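Local coordinates for PcaV transcriptional regulator (PDB 4G9Y), which probably acts as a DNA-binding transcription factor of the MarR family, a winged helix-turn-helix regulator that binds the ligand 3,4-dihydroxybenzoate, at residues A[51-55]-A[56-60]; A[70-73]-A[74-78]; A[129-132]-A[133-137]. One frame throughout, in Å; residues are numbered along the deposited sequence.

Contact 1: A[51-55]-A[56-60]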
# COMPACT_ATOMS: atom_id res chain seq x y z
N PRO A 51 -21.64 -13.28 -15.45
CA PRO A 51 -22.87 -12.64 -14.99
C PRO A 51 -23.61 -13.57 -14.05
O PRO A 51 -23.66 -14.77 -14.30
CB PRO A 51 -23.66 -12.43 -16.28
CG PRO A 51 -22.62 -12.37 -17.34
CD PRO A 51 -21.61 -13.40 -16.92
N GLY A 52 -24.15 -13.04 -12.97
CA GLY A 52 -24.96 -13.86 -12.08
C GLY A 52 -24.18 -14.59 -11.01
O GLY A 52 -24.74 -15.36 -10.24
N LEU A 53 -22.87 -14.35 -10.96
CA LEU A 53 -22.03 -14.96 -9.93
C LEU A 53 -22.53 -14.50 -8.57
O LEU A 53 -23.05 -13.40 -8.44
CB LEU A 53 -20.59 -14.50 -10.13
CG LEU A 53 -19.44 -15.39 -9.69
CD1 LEU A 53 -19.58 -16.81 -10.24
CD2 LEU A 53 -18.14 -14.75 -10.14
N ASP A 54 -22.41 -15.34 -7.55
CA ASP A 54 -22.89 -14.93 -6.24
C ASP A 54 -21.85 -14.02 -5.58
O ASP A 54 -20.69 -14.04 -5.95
CB ASP A 54 -23.15 -16.13 -5.35
CG ASP A 54 -21.89 -16.87 -5.00
OD1 ASP A 54 -21.45 -17.71 -5.81
OD2 ASP A 54 -21.31 -16.58 -3.93
N GLN A 55 -22.29 -13.26 -4.58
CA GLN A 55 -21.43 -12.27 -3.94
C GLN A 55 -20.20 -12.86 -3.29
O GLN A 55 -19.11 -12.31 -3.39
CB GLN A 55 -22.24 -11.49 -2.91
CG GLN A 55 -21.49 -10.36 -2.25
CD GLN A 55 -22.42 -9.42 -1.50
OE1 GLN A 55 -23.48 -9.05 -2.00
NE2 GLN A 55 -22.04 -9.06 -0.28
N ARG A 56 -20.39 -13.99 -2.61
CA ARG A 56 -19.30 -14.65 -1.92
C ARG A 56 -18.21 -15.00 -2.94
O ARG A 56 -17.03 -14.73 -2.71
CB ARG A 56 -19.84 -15.89 -1.21
CG ARG A 56 -18.82 -16.85 -0.62
CD ARG A 56 -19.57 -18.00 0.06
NE ARG A 56 -18.69 -19.09 0.47
CZ ARG A 56 -18.49 -20.20 -0.24
NH1 ARG A 56 -19.12 -20.36 -1.40
NH2 ARG A 56 -17.67 -21.15 0.20
N THR A 57 -18.62 -15.56 -4.07
CA THR A 57 -17.64 -15.94 -5.09
C THR A 57 -16.99 -14.72 -5.73
O THR A 57 -15.79 -14.73 -6.01
CB THR A 57 -18.26 -16.84 -6.17
OG1 THR A 57 -18.89 -17.96 -5.53
CG2 THR A 57 -17.17 -17.36 -7.14
N VAL A 58 -17.77 -13.66 -5.96
CA VAL A 58 -17.20 -12.45 -6.53
C VAL A 58 -16.09 -11.91 -5.61
O VAL A 58 -15.03 -11.53 -6.09
CB VAL A 58 -18.27 -11.36 -6.78
CG1 VAL A 58 -17.61 -10.04 -7.14
CG2 VAL A 58 -19.20 -11.80 -7.89
N GLY A 59 -16.34 -11.92 -4.30
CA GLY A 59 -15.34 -11.50 -3.34
C GLY A 59 -14.09 -12.36 -3.47
O GLY A 59 -12.97 -11.87 -3.40
N GLU A 60 -14.30 -13.65 -3.68
CA GLU A 60 -13.17 -14.56 -3.89
C GLU A 60 -12.40 -14.25 -5.17
O GLU A 60 -11.18 -14.28 -5.15
CB GLU A 60 -13.64 -16.02 -3.89
CG GLU A 60 -14.01 -16.54 -2.52
CD GLU A 60 -14.62 -17.93 -2.57
OE1 GLU A 60 -14.82 -18.48 -3.68
OE2 GLU A 60 -14.91 -18.47 -1.48

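Contact 2: A[70-73]-A[74-78]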
# COMPACT_ATOMS: atom_id res chain seq x y z
N ALA A 70 -19.07 -6.58 0.53
CA ALA A 70 -20.39 -6.05 0.88
C ALA A 70 -20.44 -4.55 0.65
O ALA A 70 -21.41 -4.02 0.10
CB ALA A 70 -20.73 -6.38 2.33
N GLU A 71 -19.39 -3.85 1.08
CA GLU A 71 -19.33 -2.41 0.90
C GLU A 71 -19.23 -2.02 -0.59
O GLU A 71 -19.91 -1.11 -1.05
CB GLU A 71 -18.16 -1.84 1.69
CG GLU A 71 -17.76 -0.42 1.31
CD GLU A 71 -16.31 -0.12 1.68
OE1 GLU A 71 -15.83 -0.64 2.70
OE2 GLU A 71 -15.66 0.64 0.93
N VAL A 72 -18.36 -2.70 -1.33
CA VAL A 72 -18.22 -2.44 -2.77
C VAL A 72 -19.54 -2.66 -3.52
O VAL A 72 -19.99 -1.81 -4.31
CB VAL A 72 -17.10 -3.32 -3.38
CG1 VAL A 72 -17.17 -3.29 -4.90
CG2 VAL A 72 -15.73 -2.87 -2.88
N VAL A 73 -20.19 -3.79 -3.25
CA VAL A 73 -21.44 -4.13 -3.91
C VAL A 73 -22.54 -3.11 -3.59
O VAL A 73 -23.29 -2.71 -4.47
CB VAL A 73 -21.89 -5.55 -3.53
CG1 VAL A 73 -23.37 -5.76 -3.82
CG2 VAL A 73 -21.02 -6.57 -4.26
N SER A 74 -22.62 -2.68 -2.33
CA SER A 74 -23.60 -1.66 -1.95
C SER A 74 -23.39 -0.36 -2.72
O SER A 74 -24.35 0.27 -3.20
CB SER A 74 -23.54 -1.40 -0.44
OG SER A 74 -24.32 -0.26 -0.10
N ARG A 75 -22.13 0.04 -2.85
CA ARG A 75 -21.82 1.28 -3.56
C ARG A 75 -22.12 1.19 -5.05
O ARG A 75 -22.73 2.08 -5.60
CB ARG A 75 -20.36 1.69 -3.31
CG ARG A 75 -20.16 2.18 -1.89
CD ARG A 75 -18.74 2.65 -1.62
NE ARG A 75 -18.55 2.90 -0.20
CZ ARG A 75 -17.38 3.14 0.38
NH1 ARG A 75 -16.27 3.16 -0.35
NH2 ARG A 75 -17.31 3.36 1.68
N LEU A 76 -21.70 0.10 -5.69
CA LEU A 76 -21.99 -0.10 -7.12
C LEU A 76 -23.50 -0.19 -7.35
O LEU A 76 -24.02 0.29 -8.36
CB LEU A 76 -21.27 -1.34 -7.64
CG LEU A 76 -19.74 -1.26 -7.60
CD1 LEU A 76 -19.09 -2.58 -8.01
CD2 LEU A 76 -19.24 -0.14 -8.48
N GLY A 77 -24.20 -0.79 -6.40
CA GLY A 77 -25.65 -0.89 -6.46
C GLY A 77 -26.31 0.48 -6.44
O GLY A 77 -27.20 0.77 -7.23
N ARG A 78 -25.85 1.34 -5.53
CA ARG A 78 -26.40 2.68 -5.38
C ARG A 78 -26.12 3.57 -6.58
O ARG A 78 -26.84 4.52 -6.83
CB ARG A 78 -25.87 3.35 -4.11
CG ARG A 78 -26.41 2.78 -2.81
CD ARG A 78 -27.88 3.09 -2.67
NE ARG A 78 -28.48 2.42 -1.53
CZ ARG A 78 -28.50 2.92 -0.30
NH1 ARG A 78 -27.95 4.10 -0.06
NH2 ARG A 78 -29.08 2.24 0.69

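Contact 3: A[129-132]-A[133-137]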
# COMPACT_ATOMS: atom_id res chain seq x y z
N GLN A 129 11.17 -2.37 -19.58
CA GLN A 129 9.90 -2.79 -18.98
C GLN A 129 9.93 -4.29 -18.67
O GLN A 129 9.45 -4.71 -17.63
CB GLN A 129 8.71 -2.45 -19.88
CG GLN A 129 8.55 -0.94 -20.14
CD GLN A 129 7.37 -0.59 -21.03
OE1 GLN A 129 6.41 -1.35 -21.14
NE2 GLN A 129 7.43 0.59 -21.66
N ALA A 130 10.53 -5.08 -19.55
CA ALA A 130 10.62 -6.51 -19.28
C ALA A 130 11.54 -6.78 -18.08
O ALA A 130 11.27 -7.66 -17.27
CB ALA A 130 11.11 -7.27 -20.51
N VAL A 131 12.62 -6.02 -17.98
CA VAL A 131 13.51 -6.13 -16.81
C VAL A 131 12.79 -5.71 -15.52
O VAL A 131 12.90 -6.39 -14.49
CB VAL A 131 14.83 -5.34 -17.02
CG1 VAL A 131 15.58 -5.17 -15.70
CG2 VAL A 131 15.71 -6.08 -18.02
N PHE A 132 12.03 -4.61 -15.60
CA PHE A 132 11.24 -4.08 -14.48
C PHE A 132 10.36 -5.20 -13.92
O PHE A 132 10.35 -5.46 -12.72
CB PHE A 132 10.41 -2.89 -14.99
CG PHE A 132 9.41 -2.32 -14.02
CD1 PHE A 132 9.75 -1.26 -13.19
CD2 PHE A 132 8.09 -2.75 -14.02
CE1 PHE A 132 8.81 -0.67 -12.35
CE2 PHE A 132 7.15 -2.20 -13.17
CZ PHE A 132 7.50 -1.14 -12.33
N PHE A 133 9.64 -5.89 -14.79
CA PHE A 133 8.78 -7.00 -14.32
C PHE A 133 9.58 -8.16 -13.74
O PHE A 133 9.23 -8.70 -12.69
CB PHE A 133 7.86 -7.50 -15.43
CG PHE A 133 6.66 -6.65 -15.61
CD1 PHE A 133 5.52 -6.87 -14.83
CD2 PHE A 133 6.66 -5.60 -16.50
CE1 PHE A 133 4.41 -6.05 -14.96
CE2 PHE A 133 5.55 -4.78 -16.64
CZ PHE A 133 4.43 -5.00 -15.87
N ASP A 134 10.64 -8.55 -14.43
CA ASP A 134 11.46 -9.66 -13.98
C ASP A 134 12.02 -9.42 -12.60
O ASP A 134 11.89 -10.27 -11.72
CB ASP A 134 12.63 -9.94 -14.94
CG ASP A 134 13.49 -11.12 -14.48
OD1 ASP A 134 12.95 -12.23 -14.33
OD2 ASP A 134 14.71 -10.94 -14.25
N LEU A 135 12.63 -8.25 -12.39
CA LEU A 135 13.26 -7.96 -11.11
C LEU A 135 12.25 -7.87 -9.97
O LEU A 135 12.49 -8.39 -8.88
CB LEU A 135 14.07 -6.66 -11.18
CG LEU A 135 15.19 -6.63 -12.21
CD1 LEU A 135 15.95 -5.29 -12.13
CD2 LEU A 135 16.11 -7.84 -12.10
N ILE A 136 11.14 -7.17 -10.20
CA ILE A 136 10.16 -7.01 -9.14
C ILE A 136 9.53 -8.37 -8.80
O ILE A 136 9.34 -8.70 -7.62
CB ILE A 136 9.10 -5.96 -9.53
CG1 ILE A 136 9.76 -4.58 -9.62
CG2 ILE A 136 7.98 -5.93 -8.51
CD1 ILE A 136 8.82 -3.48 -10.15
N ARG A 137 9.24 -9.17 -9.81
CA ARG A 137 8.69 -10.50 -9.54
C ARG A 137 9.64 -11.36 -8.74
O ARG A 137 9.21 -12.06 -7.83
CB ARG A 137 8.32 -11.24 -10.82
CG ARG A 137 7.04 -10.76 -11.41
CD ARG A 137 6.65 -11.64 -12.58
NE ARG A 137 5.45 -11.12 -13.21
CZ ARG A 137 5.32 -10.96 -14.51
NH1 ARG A 137 6.34 -11.28 -15.31
NH2 ARG A 137 4.19 -10.48 -15.02

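Contact 1: A[51-55]-A[56-60]
Asp54 and Thr57 meet side chain against side chain at the start of helix 55-62, where Asp54 is the N-cap residue; this helix belongs to the winged helix-turn-helix of the MarR fold. The two side chains cross at about a right angle, and both carboxylate oxygens accept from Thr57. Asp54 OD1 takes the hydroxyl, Thr57 OG1 to Asp54 OD1 2.6 Å, which arrives on the syn side, 22° out of the carboxylate plane; Arg93 adds a long, weak ion pair to OD1. The other oxygen takes the backbone amide, Thr57 N to Asp54 OD2 2.9 Å, and here the donor stands well above that plane. With CG between the backbone N and the carbonyl carbon (chi1 67°), the Asp54 carboxylate bends forward over the first turn. Aspartate suits the N-cap because it is short, accepts hydrogen bonds and carries a charge that would probably be stabilised by the helix dipole. Threonine adds a side-chain hydroxyl to the amide that any residue would offer, and its CG2 methyl meets Leu53.

Beside the capping bonds is an apolar contact. Leu53, just before the cap, lays CG against Thr57 CG2 at 3.9 Å, again nearly at right angles, while it meets Val58 obliquely. Leu53 and Val58 both also rest on Leu47 of helix 38-49, so branched aliphatic groups fit this inner side. Gln55 extends away from the turn, its OE1 hydrogen-bonded to Lys84, and backbone bonds tie Leu53 to Leu96 and Gln55 to Ser94 of strand 94-98. Helical bonding begins with Val58 N to Asp54 O at 2.9 Å, followed by Gly59 N to Gln55 O. Close by, Val58 CG2 reaches Leu53 CB at 3.8 Å.

Contact 2: A[70-73]-A[74-78]
Glu71 OE2 and Arg75 NH1, 2.9 Å apart, form a salt bridge between residues four apart, one turn of helix 66-78. The oxygen lies over a face of the guanidinium, well out of its plane, so no N-H points at it and the attraction is one of charge alone. The two side chains run side by side in the same direction, yet their flat ends are turned 44° against each other. Two different first torsions make this possible: Glu71 sends CG away from its own backbone N (chi1 165°), whereas Arg75 swings CG back beside its N (chi1 -71°) and leads an extended chain toward the preceding turn. Glutamate and arginine four residues apart suit this more open side, where long charged chains can pair.

Around the helix the chemistry changes. Val72 CG1 touches Leu76 CD1 at 3.7 Å, the two side chains lying alongside each other, and the bond Leu76 N to Val72 O is 2.9 Å long and almost straight. Gly77 N bonds to Val73 O, and that oxygen comes close to where a side chain on Gly77 would start.

The aliphatic side of the helix faces the rest of the domain: Val72 and Leu76 pack on Val43 of helix 38-49, Val73 and Leu76 on Leu82 of strand 82-86, and Ala70 and Val73 on Gln55 of helix 55-62.

Contact 3: A[129-132]-A[133-137]
Ile136 CD1 is a bump set over the flat face of the Phe132 ring, 3.5 Å from its centroid and only 14° off the ring normal, a CH-pi contact one turn apart on helix 126-144. The methyl stands over the middle of the ring and approaches all six carbons. Ile136 reaches it by turning CG1 beside its backbone N (chi1 -67°) and then running straight out to CD1, while Phe132 holds CG anti to its own N. The terminal methyl of isoleucine is narrow enough to sit over the middle of a flat aromatic ring.

The edge of the same ring projects at the face of the next residue. Phe132 and Phe133 form a T-shaped pair with centroids 5.6 Å apart and planes at 79°, Phe132 CD2 standing over the face of Phe133 toward its rim. Gln129 O, the acceptor of the Phe133 amide, lies near the ring plane at its edge, 3.1 Å from Phe133 CD2.

Farther round the helix, Val131 CG1 lies against Leu135 CD1 at 3.6 Å, and the two side chains form a ridge whose Val131 meets Leu135 of the second subunit. Phe133 and Ile136 pack on that subunit's Leu16, while Phe132 lies on Leu20 and Leu121 of its own chain. Such a hydrophobic helix surface, shared with the partner's helices, is characteristic of the MarR dimerisation region, built from N- and C-terminal helices.

How the contacts relate
Contacts 1 and 2 belong to one compact unit: helices 55-62 and 66-78 follow each other in the helix-turn-helix, and the contact centres are about 13 Å apart. They touch through Gln55, whose NE2 lies 3.6 Å from Ala70 CA. Contact 3 lies across the chain's centre, about 32 Å from contact 1 and 35 Å from contact 2 between centres, in the helical region where the subunits meet. No 3,4-dihydroxybenzoate is bound to this chain; of the residues that bind it, Ser38 is about 10 Å from Val72 of contact 2 and His24 about 8 Å from Phe132 of contact 3, side chain to side chain.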